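Local coordinates for protein pyrrolidone-carboxylate peptidase (Deinococcus radiodurans R1, PDB 5Z48) that removes N-terminal pyroglutamyl (5-oxoproline) groups from polypeptides as a thiol omega-peptidase of the C15 family, working as a homotetramer, at residues Leu45-His50 and Gly142-Asn147; Arg77-Leu82 and Glu132-Ile137; Gly88-Gln93 and Gln100-Gln105; Ala126-Ala131 and Arg202-Ala207. All coordinates share one frame; numbering follows the deposited sequence.

Contact 1: Leu45-His50 and Gly142-Asn147. With PCA (pyroglutamic acid), chain I.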
loop_
_atom_site.group_PDB
_atom_site.type_symbol
_atom_site.label_atom_id
_atom_site.label_comp_id
_atom_site.label_asym_id
_atom_site.label_seq_id
_atom_site.Cartn_x
_atom_site.Cartn_y
_atom_site.Cartn_z
ATOM N N LEU B 45 -19.160 21.730 8.626
ATOM C CA LEU B 45 -18.685 21.652 10.001
ATOM C C LEU B 45 -17.199 22.000 10.110
ATOM O O LEU B 45 -16.399 21.677 9.213
ATOM C CB LEU B 45 -18.886 20.228 10.534
ATOM C CG LEU B 45 -20.360 19.747 10.482
ATOM C CD1 LEU B 45 -20.476 18.277 10.930
ATOM C CD2 LEU B 45 -21.270 20.570 11.381
ATOM N N PRO B 46 -16.786 22.614 11.220
ATOM C CA PRO B 46 -15.356 22.824 11.446
ATOM C C PRO B 46 -14.678 21.520 11.857
ATOM O O PRO B 46 -15.301 20.615 12.419
ATOM C CB PRO B 46 -15.329 23.831 12.597
ATOM C CG PRO B 46 -16.591 23.440 13.399
ATOM C CD PRO B 46 -17.616 23.071 12.341
ATOM N N VAL B 47 -13.366 21.437 11.587
ATOM C CA VAL B 47 -12.586 20.248 11.984
ATOM C C VAL B 47 -12.054 20.490 13.388
ATOM O O VAL B 47 -10.857 20.728 13.599
ATOM C CB VAL B 47 -11.465 19.940 10.981
ATOM C CG1 VAL B 47 -10.820 18.610 11.319
ATOM C CG2 VAL B 47 -12.055 19.785 9.603
ATOM N N GLU B 48 -12.952 20.456 14.358
ATOM C CA GLU B 48 -12.626 20.689 15.754
ATOM C C GLU B 48 -13.832 20.142 16.498
ATOM O O GLU B 48 -14.962 20.588 16.204
ATOM C CB GLU B 48 -12.416 22.186 16.036
ATOM C CG GLU B 48 -11.855 22.492 17.443
ATOM C CD GLU B 48 -12.941 22.376 18.495
ATOM O OE1 GLU B 48 -12.819 21.498 19.375
ATOM O OE2 GLU B 48 -13.936 23.152 18.408
ATOM N N PRO B 49 -13.661 19.173 17.411
ATOM C CA PRO B 49 -14.836 18.412 17.893
ATOM C C PRO B 49 -15.832 19.205 18.709
ATOM O O PRO B 49 -17.037 18.976 18.546
ATOM C CB PRO B 49 -14.227 17.281 18.738
ATOM C CG PRO B 49 -12.838 17.818 19.111
ATOM C CD PRO B 49 -12.393 18.602 17.915
ATOM N N HIS B 50 -15.389 20.122 19.567
ATOM C CA HIS B 50 -16.355 20.845 20.392
ATOM C C HIS B 50 -17.276 21.681 19.522
ATOM O O HIS B 50 -18.508 21.615 19.655
ATOM C CB HIS B 50 -15.632 21.699 21.417
ATOM C CG HIS B 50 -14.815 20.880 22.361
ATOM N ND1 HIS B 50 -15.346 19.810 23.051
ATOM C CD2 HIS B 50 -13.499 20.920 22.678
ATOM C CE1 HIS B 50 -14.402 19.255 23.789
ATOM N NE2 HIS B 50 -13.273 19.909 23.585
ATOM N N GLY B 142 -11.625 5.904 11.801
ATOM C CA GLY B 142 -10.612 6.596 12.593
ATOM C C GLY B 142 -11.208 7.029 13.930
ATOM O O GLY B 142 -12.337 6.712 14.234
ATOM N N LEU B 143 -10.388 7.726 14.739
ATOM C CA LEU B 143 -10.834 8.293 16.018
ATOM C C LEU B 143 -10.628 9.817 16.034
ATOM O O LEU B 143 -10.446 10.418 17.082
ATOM C CB LEU B 143 -10.144 7.595 17.201
ATOM C CG LEU B 143 -10.500 6.089 17.257
ATOM C CD1 LEU B 143 -9.742 5.514 18.450
ATOM C CD2 LEU B 143 -11.997 5.813 17.430
ATOM N N TYR B 144 -10.677 10.446 14.839
ATOM C CA TYR B 144 -10.514 11.882 14.673
ATOM C C TYR B 144 -11.903 12.525 14.584
ATOM O O TYR B 144 -12.846 12.011 15.175
ATOM C CB TYR B 144 -9.631 12.124 13.445
ATOM C CG TYR B 144 -9.036 13.514 13.162
ATOM C CD1 TYR B 144 -8.330 14.270 14.110
ATOM C CD2 TYR B 144 -9.119 14.018 11.879
ATOM C CE1 TYR B 144 -7.748 15.503 13.774
ATOM C CE2 TYR B 144 -8.544 15.249 11.534
ATOM C CZ TYR B 144 -7.851 15.981 12.476
ATOM O OH TYR B 144 -7.277 17.183 12.114
ATOM N N VAL B 145 -12.043 13.640 13.883
ATOM C CA VAL B 145 -13.280 14.419 14.030
ATOM C C VAL B 145 -14.443 13.777 13.265
ATOM O O VAL B 145 -15.600 13.901 13.702
ATOM C CB VAL B 145 -13.048 15.900 13.629
ATOM C CG1 VAL B 145 -14.257 16.792 14.034
ATOM C CG2 VAL B 145 -11.814 16.499 14.317
ATOM N N CYS B 146 -14.191 13.063 12.144
ATOM C CA CYS B 146 -15.284 12.382 11.440
ATOM C C CYS B 146 -15.915 11.306 12.315
ATOM O O CYS B 146 -17.134 11.225 12.443
ATOM C CB CYS B 146 -14.772 11.747 10.141
ATOM S SG CYS B 146 -14.281 13.021 8.898
ATOM N N ASN B 147 -15.093 10.457 12.928
ATOM C CA ASN B 147 -15.660 9.502 13.867
ATOM C C ASN B 147 -16.423 10.192 14.984
ATOM O O ASN B 147 -17.509 9.737 15.385
ATOM C CB ASN B 147 -14.534 8.677 14.469
ATOM C CG ASN B 147 -15.046 7.728 15.546
ATOM O OD1 ASN B 147 -15.610 6.666 15.211
ATOM N ND2 ASN B 147 -14.880 8.100 16.805
HETATM N N PCA I . -11.569 14.044 7.495
HETATM C CA PCA I . -11.066 13.981 8.864
HETATM C CB PCA I . -11.608 15.208 9.615
HETATM C CG PCA I . -12.326 16.100 8.601
HETATM C CD PCA I . -12.306 15.270 7.344
HETATM O OE PCA I . -12.863 15.645 6.306
HETATM C C PCA I . -11.429 12.623 9.498
HETATM O O PCA I . -11.659 12.485 10.703
HETATM O OXT PCA I . -11.544 11.595 8.772
#
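Val47 CG1 reaches the phenol end of the Tyr144 ring obliquely, 3.9 Å from Tyr144 OH, while Val145 CG2 sits over the centre of one face, 4.0 Å above the plane, and carboxylate oxygen O of the bound pyroglutamate lies at the ring edge. Tyr144 OH is hydrogen-bonded to Pro95 O. Val47, Tyr144, Val145 and Cys146 line part of the pyroglutamate pocket of this C15 cysteine peptidase, where the starts of helices 49-63 and 145-159 come together. Tyr144 is the N-cap of the second helix, and Cys146, by similarity an active-site residue, lies in its first turn. There Cys146 N donates to ligand O (3.0 Å, 162° at the hydrogen), so the helix start would tend to stabilise the negative carboxylate. Val47 is the centre of an inverse gamma turn. Its CG1, anti to the backbone N (chi1 -172°), lies 3.8 Å from Val145 CG2 and also touches ligand CB, while CG2 lies 3.8 Å from ligand CG, beside the lactam ring. Val145 also packs on the turn into helix 49-63, with CG2 4.2 Å from Pro49 CD. That helix is N-capped by Glu48, whose OE1 accepts from His50 N at 2.9 Å, from above the carboxylate plane.

Contact 2: Arg77-Leu82 and Glu132-Ile137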
loop_
_atom_site.group_PDB
_atom_site.type_symbol
_atom_site.label_atom_id
_atom_site.label_comp_id
_atom_site.label_asym_id
_atom_site.label_seq_id
_atom_site.Cartn_x
_atom_site.Cartn_y
_atom_site.Cartn_z
ATOM N N ARG B 77 -7.692 6.736 0.890
ATOM C CA ARG B 77 -8.596 5.675 0.459
ATOM C C ARG B 77 -8.910 5.820 -1.033
ATOM O O ARG B 77 -9.064 6.950 -1.537
ATOM C CB ARG B 77 -9.881 5.699 1.277
ATOM C CG ARG B 77 -9.691 5.463 2.761
ATOM C CD ARG B 77 -11.019 5.114 3.458
ATOM N NE ARG B 77 -10.781 5.001 4.910
ATOM C CZ ARG B 77 -11.777 4.878 5.807
ATOM N NH1 ARG B 77 -13.059 4.871 5.418
ATOM N NH2 ARG B 77 -11.502 4.804 7.109
ATOM N N PRO B 78 -9.000 4.705 -1.752
ATOM C CA PRO B 78 -9.213 4.769 -3.219
ATOM C C PRO B 78 -10.663 4.943 -3.647
ATOM O O PRO B 78 -10.901 5.441 -4.762
ATOM C CB PRO B 78 -8.673 3.408 -3.717
ATOM C CG PRO B 78 -8.885 2.479 -2.507
ATOM C CD PRO B 78 -8.536 3.374 -1.313
ATOM N N GLN B 79 -11.636 4.594 -2.797
ATOM C CA GLN B 79 -13.035 4.510 -3.206
ATOM C C GLN B 79 -13.888 5.060 -2.075
ATOM O O GLN B 79 -13.491 5.019 -0.899
ATOM C CB GLN B 79 -13.454 3.051 -3.555
ATOM C CG GLN B 79 -12.571 2.438 -4.656
ATOM C CD GLN B 79 -12.847 0.975 -4.944
ATOM O OE1 GLN B 79 -13.724 0.381 -4.308
ATOM N NE2 GLN B 79 -12.130 0.391 -5.939
ATOM N N VAL B 80 -15.071 5.581 -2.434
ATOM C CA VAL B 80 -16.019 5.976 -1.390
ATOM C C VAL B 80 -16.332 4.800 -0.467
ATOM O O VAL B 80 -16.460 3.642 -0.919
ATOM C CB VAL B 80 -17.316 6.532 -1.995
ATOM C CG1 VAL B 80 -17.036 7.890 -2.675
ATOM C CG2 VAL B 80 -17.982 5.581 -2.998
ATOM N N THR B 81 -16.493 5.105 0.832
ATOM C CA THR B 81 -16.770 4.098 1.852
ATOM C C THR B 81 -17.843 4.571 2.827
ATOM O O THR B 81 -18.012 5.771 3.083
ATOM C CB THR B 81 -15.503 3.696 2.674
ATOM O OG1 THR B 81 -14.825 4.875 3.172
ATOM C CG2 THR B 81 -14.543 2.868 1.795
ATOM N N LEU B 82 -18.609 3.603 3.333
ATOM C CA LEU B 82 -19.648 3.839 4.343
ATOM C C LEU B 82 -19.162 3.289 5.678
ATOM O O LEU B 82 -18.780 2.105 5.762
ATOM C CB LEU B 82 -20.955 3.136 3.958
ATOM C CG LEU B 82 -21.586 3.538 2.657
ATOM C CD1 LEU B 82 -22.688 2.522 2.361
ATOM C CD2 LEU B 82 -22.142 4.967 2.768
ATOM N N GLU B 132 -22.200 2.485 -11.481
ATOM C CA GLU B 132 -20.808 2.209 -11.870
ATOM C C GLU B 132 -19.809 2.918 -10.959
ATOM O O GLU B 132 -18.715 3.279 -11.402
ATOM C CB GLU B 132 -20.544 2.549 -13.339
ATOM C CG GLU B 132 -21.457 1.755 -14.278
ATOM C CD GLU B 132 -21.291 2.102 -15.731
ATOM O OE1 GLU B 132 -22.187 1.709 -16.521
ATOM O OE2 GLU B 132 -20.310 2.793 -16.107
ATOM N N ILE B 133 -20.144 3.019 -9.678
ATOM C CA ILE B 133 -19.263 3.612 -8.662
ATOM C C ILE B 133 -18.756 2.494 -7.759
ATOM O O ILE B 133 -19.558 1.885 -7.029
ATOM C CB ILE B 133 -19.985 4.698 -7.844
ATOM C CG1 ILE B 133 -20.394 5.840 -8.782
ATOM C CG2 ILE B 133 -19.078 5.256 -6.728
ATOM C CD1 ILE B 133 -21.374 6.809 -8.119
ATOM N N PRO B 134 -17.441 2.216 -7.753
ATOM C CA PRO B 134 -16.854 1.287 -6.766
ATOM C C PRO B 134 -16.955 1.843 -5.355
ATOM O O PRO B 134 -16.790 3.043 -5.140
ATOM C CB PRO B 134 -15.380 1.215 -7.188
ATOM C CG PRO B 134 -15.253 1.822 -8.513
ATOM C CD PRO B 134 -16.444 2.780 -8.683
ATOM N N GLY B 135 -17.256 0.969 -4.385
ATOM C CA GLY B 135 -17.302 1.415 -2.993
ATOM C C GLY B 135 -17.495 0.252 -2.049
ATOM O O GLY B 135 -17.674 -0.896 -2.472
ATOM N N ASP B 136 -17.428 0.541 -0.750
ATOM C CA ASP B 136 -17.496 -0.564 0.221
ATOM C C ASP B 136 -17.840 0.002 1.591
ATOM O O ASP B 136 -17.929 1.205 1.787
ATOM C CB ASP B 136 -16.194 -1.353 0.280
ATOM C CG ASP B 136 -16.421 -2.837 0.640
ATOM O OD1 ASP B 136 -17.514 -3.210 1.135
ATOM O OD2 ASP B 136 -15.484 -3.637 0.428
ATOM N N ILE B 137 -18.066 -0.905 2.535
ATOM C CA ILE B 137 -18.224 -0.572 3.955
ATOM C C ILE B 137 -16.831 -0.554 4.602
ATOM O O ILE B 137 -15.965 -1.414 4.308
ATOM C CB ILE B 137 -19.145 -1.612 4.632
ATOM C CG1 ILE B 137 -20.606 -1.446 4.102
ATOM C CG2 ILE B 137 -19.110 -1.465 6.156
ATOM C CD1 ILE B 137 -21.438 -2.723 4.340
HETATM O O HOH W 1 -15.063 -1.975 -4.472
HETATM O O HOH W 2 -15.474 5.349 -5.350
#
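Thr81 pairs with Asp136 and Leu82 with Ile137 in parallel register, joining strand 80-90 to strand 135-138 in the central sheet; the short segments run 24° apart. Two backbone hydrogen bonds bracket Thr81: Asp136 N to Val80 O at 3.3 Å and Leu82 N to Asp136 O at 2.9 Å. The same Asp136 carbonyl also takes a CA-H...O contact from Thr81, and Ile137 CA makes a similar one to Leu82 O. A water joins the two segments, accepting from Val80 N and donating to Pro134 O. Apolar contact comes on the face of Val80, where Val80 CG2 lies 3.9 Å from Ile133 CG2. The extended Gln79 chain crosses Pro134 at about a right angle, its CD 3.4 Å from Pro134 CB, while its NE2 donates to Leu189 O of the third subunit. Polar side chains lie on the other face. Thr81 OG1, turned between backbone N and carbonyl carbon (chi1 51°), meets Arg77 NH1 in the guanidinium plane at 2.9 Å; that same NH1 forms a salt bridge to Glu83, an active-site residue by similarity.

Contact 3: Gly88-Gln93 and Gln100-Gln105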
loop_
_atom_site.group_PDB
_atom_site.type_symbol
_atom_site.label_atom_id
_atom_site.label_comp_id
_atom_site.label_asym_id
_atom_site.label_seq_id
_atom_site.Cartn_x
_atom_site.Cartn_y
_atom_site.Cartn_z
ATOM N N GLY B 88 -16.766 5.549 20.670
ATOM C CA GLY B 88 -16.827 6.628 21.668
ATOM C C GLY B 88 -15.472 7.029 22.228
ATOM O O GLY B 88 -15.322 7.184 23.448
ATOM N N VAL B 89 -14.482 7.188 21.367
ATOM C CA VAL B 89 -13.134 7.569 21.783
ATOM C C VAL B 89 -12.589 8.626 20.824
ATOM O O VAL B 89 -12.799 8.547 19.603
ATOM C CB VAL B 89 -12.166 6.362 21.842
ATOM C CG1 VAL B 89 -10.758 6.800 22.242
ATOM C CG2 VAL B 89 -12.673 5.274 22.818
ATOM N N MET B 90 -11.868 9.596 21.390
ATOM C CA MET B 90 -11.100 10.597 20.648
ATOM C C MET B 90 -9.614 10.278 20.800
ATOM O O MET B 90 -9.073 10.339 21.913
ATOM C CB MET B 90 -11.391 12.006 21.166
ATOM C CG MET B 90 -12.872 12.312 21.148
ATOM S SD MET B 90 -13.408 13.660 22.188
ATOM C CE MET B 90 -12.868 15.125 21.317
ATOM N N ASP B 91 -8.950 10.011 19.675
ATOM C CA ASP B 91 -7.508 9.761 19.697
ATOM C C ASP B 91 -6.945 10.291 18.393
ATOM O O ASP B 91 -7.167 9.696 17.328
ATOM C CB ASP B 91 -7.180 8.281 19.888
ATOM C CG ASP B 91 -5.718 8.077 20.191
ATOM O OD1 ASP B 91 -5.299 8.247 21.343
ATOM O OD2 ASP B 91 -4.961 7.732 19.259
ATOM N N PHE B 92 -6.261 11.437 18.472
ATOM C CA PHE B 92 -5.914 12.205 17.284
ATOM C C PHE B 92 -4.468 11.943 16.911
ATOM O O PHE B 92 -3.567 12.216 17.708
ATOM C CB PHE B 92 -6.115 13.705 17.514
ATOM C CG PHE B 92 -7.564 14.158 17.603
ATOM C CD1 PHE B 92 -8.639 13.259 17.695
ATOM C CD2 PHE B 92 -7.836 15.529 17.572
ATOM C CE1 PHE B 92 -9.961 13.720 17.771
ATOM C CE2 PHE B 92 -9.127 16.013 17.650
ATOM C CZ PHE B 92 -10.212 15.123 17.729
ATOM N N GLN B 93 -4.250 11.468 15.687
ATOM C CA GLN B 93 -2.897 11.284 15.178
ATOM C C GLN B 93 -2.278 12.586 14.692
ATOM O O GLN B 93 -1.049 12.687 14.656
ATOM C CB GLN B 93 -2.905 10.276 14.036
ATOM C CG GLN B 93 -3.514 8.945 14.468
ATOM C CD GLN B 93 -2.595 8.163 15.379
ATOM O OE1 GLN B 93 -1.379 8.116 15.173
ATOM N NE2 GLN B 93 -3.165 7.568 16.414
ATOM N N GLN B 100 -5.359 21.144 18.621
ATOM C CA GLN B 100 -5.670 20.335 19.787
ATOM C C GLN B 100 -5.491 18.846 19.467
ATOM O O GLN B 100 -5.673 18.408 18.330
ATOM C CB GLN B 100 -7.097 20.722 20.170
ATOM C CG GLN B 100 -7.852 20.080 21.248
ATOM C CD GLN B 100 -7.120 19.885 22.486
ATOM O OE1 GLN B 100 -6.697 18.779 22.744
ATOM N NE2 GLN B 100 -6.888 20.951 23.253
ATOM N N THR B 101 -5.082 18.076 20.477
ATOM C CA THR B 101 -5.070 16.624 20.341
ATOM C C THR B 101 -5.723 15.987 21.558
ATOM O O THR B 101 -5.857 16.588 22.620
ATOM C CB THR B 101 -3.668 16.057 20.156
ATOM O OG1 THR B 101 -3.776 14.668 19.842
ATOM C CG2 THR B 101 -2.907 16.161 21.427
ATOM N N TYR B 102 -6.180 14.764 21.373
ATOM C CA TYR B 102 -6.769 13.963 22.430
ATOM C C TYR B 102 -6.123 12.589 22.365
ATOM O O TYR B 102 -5.825 12.104 21.265
ATOM C CB TYR B 102 -8.304 13.836 22.258
ATOM C CG TYR B 102 -8.983 15.184 22.271
ATOM C CD1 TYR B 102 -9.095 15.925 21.099
ATOM C CD2 TYR B 102 -9.512 15.705 23.432
ATOM C CE1 TYR B 102 -9.687 17.166 21.103
ATOM C CE2 TYR B 102 -10.118 16.967 23.432
ATOM C CZ TYR B 102 -10.202 17.670 22.266
ATOM O OH TYR B 102 -10.799 18.907 22.290
ATOM N N ARG B 103 -5.888 11.991 23.541
ATOM C CA ARG B 103 -5.279 10.664 23.665
ATOM C C ARG B 103 -6.239 9.755 24.448
ATOM O O ARG B 103 -6.500 9.997 25.629
ATOM C CB ARG B 103 -3.914 10.782 24.349
ATOM C CG ARG B 103 -3.095 9.477 24.361
ATOM C CD ARG B 103 -2.070 9.424 23.208
ATOM N NE ARG B 103 -2.725 9.541 21.894
ATOM C CZ ARG B 103 -2.502 10.502 21.003
ATOM N NH1 ARG B 103 -1.605 11.469 21.228
ATOM N NH2 ARG B 103 -3.142 10.474 19.849
ATOM N N ASP B 104 -6.784 8.715 23.780
ATOM C CA ASP B 104 -7.598 7.694 24.452
ATOM C C ASP B 104 -8.756 8.301 25.247
ATOM O O ASP B 104 -9.105 7.826 26.328
ATOM C CB ASP B 104 -6.737 6.822 25.377
ATOM C CG ASP B 104 -5.555 6.214 24.666
ATOM O OD1 ASP B 104 -5.728 5.846 23.470
ATOM O OD2 ASP B 104 -4.488 6.099 25.303
ATOM N N GLN B 105 -9.396 9.344 24.692
ATOM C CA GLN B 105 -10.342 10.128 25.489
ATOM C C GLN B 105 -11.778 9.683 25.228
ATOM O O GLN B 105 -12.246 9.777 24.081
ATOM C CB GLN B 105 -10.172 11.612 25.172
ATOM C CG GLN B 105 -11.081 12.531 25.967
ATOM C CD GLN B 105 -10.728 12.612 27.449
ATOM O OE1 GLN B 105 -9.568 12.478 27.847
ATOM N NE2 GLN B 105 -11.753 12.765 28.278
#
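Met90 and Gln105 form an antiparallel hydrogen-bonded pair, Met90 N to Gln105 O 2.7 Å and Gln105 N to Met90 O 3.0 Å, while Asp104 and Gln105 together face Met90 as a G1 bulge; further along, Phe92 N donates to Tyr102 O. The aromatic rings of Phe92 and Tyr102 make a T-shaped pair, planes at 75°, with Tyr102 CD1 pointing at the Phe92 face, off toward its rim. In one of two modelled conformers, and so less certain, the Met90 CE methyl makes a CH-pi contact over the Tyr102 face, 3.6 Å from the ring centroid. Asp91 OD1 is shared: its anti lone pair takes Asp104 N, and its syn side takes Arg103 NE in a 2.9 Å salt bridge, tilted out of the carboxylate plane. The Arg103 chain bends at chi2 and chi3, which brings NH2 within 2.8 Å of Phe92 O, above that carbonyl plane. Asp91 and Asp104 carry like charges close together, probably eased by the second subunit, whose Arg122 forms salt bridges with both and whose Arg84 forms one with Asp104. These bonds close the segments into a beta-hairpin with a G1 bulge, at a subunit interface, its Phe92 edge-to-face with Tyr144 of the pyroglutamate pocket.

Contact 4: Ala126-Ala131 and Arg202-Ala207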
loop_
_atom_site.group_PDB
_atom_site.type_symbol
_atom_site.label_atom_id
_atom_site.label_comp_id
_atom_site.label_asym_id
_atom_site.label_seq_id
_atom_site.Cartn_x
_atom_site.Cartn_y
_atom_site.Cartn_z
ATOM N N ALA B 126 -25.457 -1.066 -3.384
ATOM C CA ALA B 126 -26.080 -1.542 -4.614
ATOM C C ALA B 126 -26.383 -0.375 -5.548
ATOM O O ALA B 126 -26.215 -0.476 -6.769
ATOM C CB ALA B 126 -27.362 -2.328 -4.313
ATOM N N ALA B 127 -26.825 0.752 -4.978
ATOM C CA ALA B 127 -27.080 1.919 -5.821
ATOM C C ALA B 127 -25.789 2.440 -6.448
ATOM O O ALA B 127 -25.763 2.809 -7.634
ATOM C CB ALA B 127 -27.763 3.018 -4.995
ATOM N N TRP B 128 -24.709 2.454 -5.663
ATOM C CA TRP B 128 -23.406 2.840 -6.200
ATOM C C TRP B 128 -22.997 1.912 -7.332
ATOM O O TRP B 128 -22.554 2.369 -8.385
ATOM C CB TRP B 128 -22.333 2.788 -5.103
ATOM C CG TRP B 128 -22.247 3.995 -4.197
ATOM C CD1 TRP B 128 -22.778 5.245 -4.407
ATOM C CD2 TRP B 128 -21.569 4.053 -2.942
ATOM N NE1 TRP B 128 -22.466 6.075 -3.361
ATOM C CE2 TRP B 128 -21.708 5.370 -2.455
ATOM C CE3 TRP B 128 -20.834 3.116 -2.194
ATOM C CZ2 TRP B 128 -21.172 5.773 -1.217
ATOM C CZ3 TRP B 128 -20.278 3.535 -0.986
ATOM C CH2 TRP B 128 -20.432 4.850 -0.520
ATOM N N ARG B 129 -23.116 0.592 -7.131
ATOM C CA ARG B 129 -22.720 -0.341 -8.195
ATOM C C ARG B 129 -23.551 -0.143 -9.466
ATOM O O ARG B 129 -23.020 -0.167 -10.596
ATOM C CB ARG B 129 -22.839 -1.777 -7.680
ATOM C CG ARG B 129 -22.261 -2.787 -8.711
ATOM C CD ARG B 129 -21.865 -4.129 -8.098
ATOM N NE ARG B 129 -20.615 -4.072 -7.321
ATOM C CZ ARG B 129 -19.407 -4.333 -7.833
ATOM N NH1 ARG B 129 -19.295 -4.637 -9.104
ATOM N NH2 ARG B 129 -18.322 -4.261 -7.066
ATOM N N GLU B 130 -24.857 0.079 -9.311
ATOM C CA GLU B 130 -25.692 0.313 -10.478
ATOM C C GLU B 130 -25.263 1.578 -11.217
ATOM O O GLU B 130 -25.324 1.623 -12.450
ATOM C CB GLU B 130 -27.159 0.395 -10.031
ATOM C CG GLU B 130 -28.190 0.247 -11.172
ATOM C CD GLU B 130 -28.483 1.555 -11.897
ATOM O OE1 GLU B 130 -28.250 2.640 -11.302
ATOM O OE2 GLU B 130 -28.959 1.500 -13.069
ATOM N N ALA B 131 -24.754 2.577 -10.484
ATOM C CA ALA B 131 -24.230 3.807 -11.074
ATOM C C ALA B 131 -22.766 3.703 -11.492
ATOM O O ALA B 131 -22.152 4.733 -11.810
ATOM C CB ALA B 131 -24.404 4.971 -10.088
ATOM N N ARG B 202 -24.429 12.062 -3.992
ATOM C CA ARG B 202 -25.799 12.206 -4.497
ATOM C C ARG B 202 -26.491 10.847 -4.592
ATOM O O ARG B 202 -27.635 10.683 -4.148
ATOM C CB ARG B 202 -25.781 12.871 -5.872
ATOM C CG ARG B 202 -27.211 13.066 -6.416
ATOM C CD ARG B 202 -27.261 13.663 -7.799
ATOM N NE ARG B 202 -28.648 13.777 -8.273
ATOM C CZ ARG B 202 -29.086 14.730 -9.096
ATOM N NH1 ARG B 202 -28.248 15.669 -9.525
ATOM N NH2 ARG B 202 -30.367 14.759 -9.485
ATOM N N VAL B 203 -25.804 9.855 -5.161
ATOM C CA VAL B 203 -26.382 8.517 -5.302
ATOM C C VAL B 203 -26.682 7.906 -3.931
ATOM O O VAL B 203 -27.737 7.271 -3.738
ATOM C CB VAL B 203 -25.450 7.637 -6.171
ATOM C CG1 VAL B 203 -25.877 6.154 -6.202
ATOM C CG2 VAL B 203 -25.475 8.167 -7.586
ATOM N N ALA B 204 -25.788 8.109 -2.958
ATOM C CA ALA B 204 -26.054 7.635 -1.601
ATOM C C ALA B 204 -27.271 8.319 -1.022
ATOM O O ALA B 204 -28.116 7.655 -0.411
ATOM C CB ALA B 204 -24.825 7.835 -0.701
ATOM N N ALA B 205 -27.365 9.656 -1.192
ATOM C CA ALA B 205 -28.522 10.404 -0.677
ATOM C C ALA B 205 -29.824 9.879 -1.275
ATOM O O ALA B 205 -30.823 9.681 -0.558
ATOM C CB ALA B 205 -28.361 11.883 -0.997
ATOM N N GLU B 206 -29.817 9.607 -2.582
ATOM C CA GLU B 206 -31.016 9.123 -3.259
ATOM C C GLU B 206 -31.411 7.742 -2.746
ATOM O O GLU B 206 -32.609 7.454 -2.572
ATOM C CB GLU B 206 -30.770 9.103 -4.784
ATOM C CG GLU B 206 -30.516 10.495 -5.383
ATOM C CD GLU B 206 -30.066 10.516 -6.854
ATOM O OE1 GLU B 206 -29.583 9.476 -7.353
ATOM O OE2 GLU B 206 -30.197 11.589 -7.497
ATOM N N ALA B 207 -30.424 6.888 -2.485
ATOM C CA ALA B 207 -30.748 5.546 -1.992
ATOM C C ALA B 207 -31.310 5.606 -0.567
ATOM O O ALA B 207 -32.241 4.862 -0.231
ATOM C CB ALA B 207 -29.527 4.621 -2.038
#
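Val203 is the main bump, pushed into the hollow that Ala127, Trp128 and Ala131 leave along the end of helix 121-130. Its two methyls part there. CG1, anti to the backbone N (chi1 172°), settles 3.6 Å from Ala127 O and 3.7 Å from Trp128 CD1, and also touches Ala127 CB. CG2 turns the other way to Ala131 CB, 4.2 Å off, at the first residue to leave the helix. In return Ala127 is a small bump between Val203 and Ala207, its CB 3.8 Å from Ala207 CB. Residues four apart on each helix, Ala127 with Ala131 and Val203 with Ala207, thus form ridges that interlock, consistent with ridges-into-grooves packing. The segment axes run at 131° and approach to 9.2 Å. Trp128 crosses Val203 obliquely and extends the contact inward: NE1 lies 4.0 Å from Ala204 CB and is hydrogen-bonded to Ala200 O one turn earlier, which fixes how the indole is turned. The two helices cover one side of the sheet, with Trp128 against Val80 and Leu82 of strand 80-90, and both Trp128 and Ala204 against Leu170 of strand 167-172.

In the fold
Along the chain, contacts 2 and 3 fall between the two segments of contact 1, while contact 4 starts with 126-131, which runs straight into 132-137 of contact 2. Strand 80-90 serves contacts 2 and 3 at its two ends, their centres about 26 Å apart. Contacts 1 and 3, with centres about 10 Å apart, touch beside the pyroglutamate pocket. Contacts 2 and 4, centres about 11 Å apart, touch through Trp128. Contacts 1 and 4 lie on opposite sides of the chain centre, their centres about 26 Å apart, which places the helix pair away from the substrate site, with nearest atoms about 14 Å apart.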